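PDB 4H79: CRISPR-associated protein, Cse2 family from Thermobifida fusca, which probably binds nucleic acid as the small Cse2 (CasB) subunit of the type I-E CRISPR Cascade complex. Local coordinates for residues A[60-72]-A[81-93]. Sequence-based numbering, arbitrary orientation.
Sequences LWGLILDDRFYAD and MEVAENSAHIALT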
# COMPACT_ATOMS: atom_id res chain seq x y z
N LEU A 60 7.09 -3.96 -15.44
CA LEU A 60 7.98 -2.94 -15.95
C LEU A 60 7.99 -1.72 -15.02
O LEU A 60 6.94 -1.14 -14.66
CB LEU A 60 7.66 -2.58 -17.42
CG LEU A 60 8.33 -1.48 -18.27
CD1 LEU A 60 8.95 -2.01 -19.57
CD2 LEU A 60 7.31 -0.36 -18.53
N TRP A 61 9.22 -1.39 -14.61
CA TRP A 61 9.57 -0.14 -13.95
C TRP A 61 8.85 1.08 -14.44
O TRP A 61 8.32 1.84 -13.62
CB TRP A 61 11.07 0.14 -14.09
CG TRP A 61 11.80 -0.18 -12.85
CD1 TRP A 61 13.16 -0.41 -12.69
CD2 TRP A 61 11.20 -0.35 -11.52
NE1 TRP A 61 13.44 -0.72 -11.38
CE2 TRP A 61 12.30 -0.70 -10.62
CE3 TRP A 61 9.88 -0.27 -11.00
CZ2 TRP A 61 12.08 -0.94 -9.25
CZ3 TRP A 61 9.68 -0.51 -9.62
CH2 TRP A 61 10.75 -0.84 -8.78
N GLY A 62 8.92 1.32 -15.76
CA GLY A 62 8.42 2.55 -16.41
C GLY A 62 6.96 2.87 -16.16
O GLY A 62 6.58 4.05 -16.26
N LEU A 63 6.16 1.84 -15.83
CA LEU A 63 4.74 2.01 -15.47
C LEU A 63 4.59 2.53 -14.06
O LEU A 63 3.74 3.37 -13.77
CB LEU A 63 3.96 0.68 -15.52
CG LEU A 63 3.83 -0.20 -16.76
CD1 LEU A 63 3.28 -1.57 -16.37
CD2 LEU A 63 2.92 0.50 -17.76
N ILE A 64 5.41 1.99 -13.16
CA ILE A 64 5.32 2.36 -11.78
C ILE A 64 6.01 3.71 -11.60
O ILE A 64 5.38 4.67 -11.12
CB ILE A 64 5.96 1.28 -10.89
CG1 ILE A 64 5.28 -0.06 -11.12
CG2 ILE A 64 5.87 1.63 -9.41
CD1 ILE A 64 6.03 -1.19 -10.46
N LEU A 65 7.29 3.80 -12.02
CA LEU A 65 8.23 4.86 -11.58
C LEU A 65 8.73 5.71 -12.75
O LEU A 65 9.31 5.19 -13.67
CB LEU A 65 9.44 4.26 -10.85
CG LEU A 65 9.23 3.50 -9.55
CD1 LEU A 65 10.57 3.01 -9.03
CD2 LEU A 65 8.60 4.45 -8.54
N ASP A 66 8.48 7.00 -12.70
CA ASP A 66 8.99 7.91 -13.75
C ASP A 66 9.86 8.97 -13.10
O ASP A 66 10.09 8.94 -11.87
CB ASP A 66 7.85 8.55 -14.58
CG ASP A 66 6.88 9.36 -13.70
OD1 ASP A 66 5.69 9.01 -13.66
OD2 ASP A 66 7.27 10.33 -13.04
N ASP A 67 10.31 9.93 -13.91
CA ASP A 67 11.38 10.87 -13.45
C ASP A 67 10.90 11.70 -12.25
O ASP A 67 11.73 12.19 -11.47
CB ASP A 67 11.84 11.78 -14.61
CG ASP A 67 10.68 12.35 -15.41
OD1 ASP A 67 9.80 11.59 -15.90
OD2 ASP A 67 10.64 13.57 -15.54
N ARG A 68 9.57 11.84 -12.08
CA ARG A 68 9.05 12.64 -10.96
C ARG A 68 9.45 12.02 -9.63
O ARG A 68 9.67 12.74 -8.66
CB ARG A 68 7.52 12.81 -11.04
CG ARG A 68 7.08 13.68 -12.24
CD ARG A 68 5.56 13.69 -12.34
NE ARG A 68 5.08 12.32 -12.55
CZ ARG A 68 3.80 11.93 -12.48
NH1 ARG A 68 2.85 12.80 -12.19
NH2 ARG A 68 3.47 10.66 -12.69
N PHE A 69 9.54 10.69 -9.59
CA PHE A 69 9.95 9.94 -8.38
C PHE A 69 11.39 10.25 -7.97
O PHE A 69 11.69 10.43 -6.75
CB PHE A 69 9.74 8.42 -8.61
CG PHE A 69 10.22 7.55 -7.48
CD1 PHE A 69 9.45 7.35 -6.31
CD2 PHE A 69 11.41 6.88 -7.59
CE1 PHE A 69 9.91 6.51 -5.29
CE2 PHE A 69 11.87 6.04 -6.58
CZ PHE A 69 11.13 5.86 -5.42
N TYR A 70 12.30 10.32 -8.97
CA TYR A 70 13.75 10.53 -8.72
C TYR A 70 14.08 12.00 -8.52
O TYR A 70 15.05 12.32 -7.84
CB TYR A 70 14.61 9.93 -9.87
CG TYR A 70 14.34 8.44 -10.03
CD1 TYR A 70 14.95 7.52 -9.16
CD2 TYR A 70 13.43 7.95 -11.00
CE1 TYR A 70 14.71 6.18 -9.28
CE2 TYR A 70 13.19 6.58 -11.10
CZ TYR A 70 13.84 5.72 -10.22
OH TYR A 70 13.66 4.36 -10.24
N ALA A 71 13.28 12.88 -9.14
CA ALA A 71 13.68 14.30 -9.27
C ALA A 71 13.69 15.07 -7.94
O ALA A 71 14.43 16.03 -7.79
CB ALA A 71 12.79 15.02 -10.27
N ASP A 72 12.82 14.67 -7.01
CA ASP A 72 12.74 15.33 -5.72
C ASP A 72 13.44 14.55 -4.59
O ASP A 72 13.43 14.99 -3.46
CB ASP A 72 11.27 15.65 -5.37
CG ASP A 72 10.87 17.08 -5.73
OD1 ASP A 72 11.70 17.87 -6.24
OD2 ASP A 72 9.69 17.41 -5.49
N MET A 81 17.70 3.79 -1.92
CA MET A 81 16.95 4.01 -3.16
C MET A 81 16.24 2.73 -3.58
O MET A 81 15.08 2.78 -3.98
CB MET A 81 17.83 4.57 -4.32
CG MET A 81 17.05 4.91 -5.59
SD MET A 81 15.48 5.78 -5.24
CE MET A 81 16.03 7.49 -5.22
N GLU A 82 16.93 1.58 -3.47
CA GLU A 82 16.36 0.28 -3.87
C GLU A 82 15.15 -0.07 -3.02
O GLU A 82 14.22 -0.71 -3.53
CB GLU A 82 17.39 -0.82 -3.63
CG GLU A 82 17.49 -1.93 -4.67
CD GLU A 82 18.91 -2.51 -4.75
OE1 GLU A 82 19.83 -1.98 -4.06
OE2 GLU A 82 19.12 -3.48 -5.51
N VAL A 83 15.22 0.28 -1.72
CA VAL A 83 14.13 -0.01 -0.80
C VAL A 83 12.94 0.91 -1.15
O VAL A 83 11.81 0.46 -1.19
CB VAL A 83 14.54 0.12 0.68
CG1 VAL A 83 13.33 0.00 1.58
CG2 VAL A 83 15.57 -0.97 1.04
N ALA A 84 13.20 2.19 -1.42
CA ALA A 84 12.15 3.14 -1.82
C ALA A 84 11.47 2.71 -3.11
O ALA A 84 10.24 2.78 -3.22
CB ALA A 84 12.73 4.53 -1.98
N GLU A 85 12.27 2.27 -4.10
CA GLU A 85 11.70 1.75 -5.36
C GLU A 85 10.86 0.50 -5.12
O GLU A 85 9.73 0.35 -5.64
CB GLU A 85 12.82 1.40 -6.33
CG GLU A 85 13.53 2.58 -6.93
CD GLU A 85 14.67 2.16 -7.86
OE1 GLU A 85 15.21 1.03 -7.76
OE2 GLU A 85 15.05 2.97 -8.71
N ASN A 86 11.40 -0.41 -4.31
CA ASN A 86 10.63 -1.59 -3.92
C ASN A 86 9.32 -1.28 -3.14
O ASN A 86 8.25 -1.90 -3.37
CB ASN A 86 11.53 -2.57 -3.16
CG ASN A 86 10.89 -3.94 -3.05
OD1 ASN A 86 10.17 -4.43 -3.96
ND2 ASN A 86 11.12 -4.58 -1.91
N SER A 87 9.39 -0.31 -2.24
CA SER A 87 8.20 0.14 -1.51
C SER A 87 7.13 0.69 -2.43
O SER A 87 5.96 0.36 -2.24
CB SER A 87 8.57 1.17 -0.44
OG SER A 87 9.52 0.61 0.47
N ALA A 88 7.53 1.52 -3.39
CA ALA A 88 6.59 2.04 -4.42
C ALA A 88 6.02 0.90 -5.25
O ALA A 88 4.79 0.85 -5.55
CB ALA A 88 7.27 3.03 -5.36
N HIS A 89 6.89 -0.03 -5.61
CA HIS A 89 6.45 -1.20 -6.42
C HIS A 89 5.41 -2.05 -5.67
O HIS A 89 4.33 -2.45 -6.24
CB HIS A 89 7.69 -2.05 -6.75
CG HIS A 89 7.38 -3.28 -7.55
ND1 HIS A 89 6.38 -3.30 -8.46
CD2 HIS A 89 7.94 -4.55 -7.55
CE1 HIS A 89 6.31 -4.51 -9.03
NE2 HIS A 89 7.27 -5.28 -8.49
N ILE A 90 5.69 -2.34 -4.38
CA ILE A 90 4.71 -3.11 -3.56
C ILE A 90 3.37 -2.34 -3.43
O ILE A 90 2.27 -2.94 -3.59
CB ILE A 90 5.28 -3.44 -2.14
CG1 ILE A 90 6.52 -4.34 -2.28
CG2 ILE A 90 4.20 -4.07 -1.25
CD1 ILE A 90 7.39 -4.43 -1.01
N ALA A 91 3.47 -1.03 -3.12
CA ALA A 91 2.23 -0.26 -2.94
C ALA A 91 1.38 -0.27 -4.20
O ALA A 91 0.13 -0.42 -4.11
CB ALA A 91 2.55 1.18 -2.51
N LEU A 92 2.00 0.00 -5.36
CA LEU A 92 1.26 0.02 -6.65
C LEU A 92 0.65 -1.32 -6.96
O LEU A 92 -0.49 -1.39 -7.46
CB LEU A 92 2.18 0.41 -7.82
CG LEU A 92 2.12 1.90 -8.22
CD1 LEU A 92 0.76 2.29 -8.81
CD2 LEU A 92 2.37 2.75 -7.07
N THR A 93 1.41 -2.40 -6.68
CA THR A 93 0.88 -3.80 -6.96
C THR A 93 -0.29 -4.07 -6.06
O THR A 93 -1.34 -4.61 -6.49
CB THR A 93 2.01 -4.83 -6.67
OG1 THR A 93 3.11 -4.53 -7.57
CG2 THR A 93 1.52 -6.27 -6.93
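In the all-helical Cse2 fold, two short helical turns, 61-64 and 67-71, lie along one flank of helix 80-99, and Phe69 of 67-71 fits as a knob into the hole formed by Met81, Ala84, Glu85 and Ala88 of that helix. The Phe69 ring, its CG trans to the backbone N (chi1 176°), brings CZ to 4.0 Å from Ala84 CB. Leu65 CD2 lies over the centre of this ring and also packs on Ala88 CB at 3.7 Å. Met81, bent at its second and third torsions, adds Met-aromatic contacts: SD lies obliquely beside two rings, 3.9 Å from Phe69 CE2 and 4.1 Å from Tyr70 CE1. Trp16 and Phe20 of helix 16-33 also meet the Phe69 ring, so the knob sits where three parts of the helical fold converge. One polar link crosses this largely apolar seam, from Tyr70 OH to Glu85 OE2, a very short 2.5 Å hydrogen bond with Glu85 OE2 at the edge of the Tyr70 ring, in its plane. Glu85 reaches it with an extended chain whose CG touches Leu65 CD1 (3.7 Å) and Phe69 CE2, while CB packs against the Trp61 ring. With alanine in place of Glu85, the Tyr70 hydroxyl is likely to lose its carboxylate acceptor and a gap to open where CG had filled the space between Leu65 and Phe69. Farther along, Trp61 turns an edge toward the face of His89 in an offset edge-to-face pair, planes at 76°, and its CZ3 lies 3.8 Å from His89 CB. Ile64 wedges in beside them, CG2 against Leu92 CG at 3.9 Å, and its CD1 comes doubtfully close to His89 ND1, a buried nitrogen with no polar partner in the model. Between the two turns, N-cap Asp66 accepts from Arg68 N on the anti lone pair of OD2; Arg68 NE and NH2 hold OD2 and OD1 in the guanidinium plane, and NH1 salt-bridges Glu27 of helix 16-33.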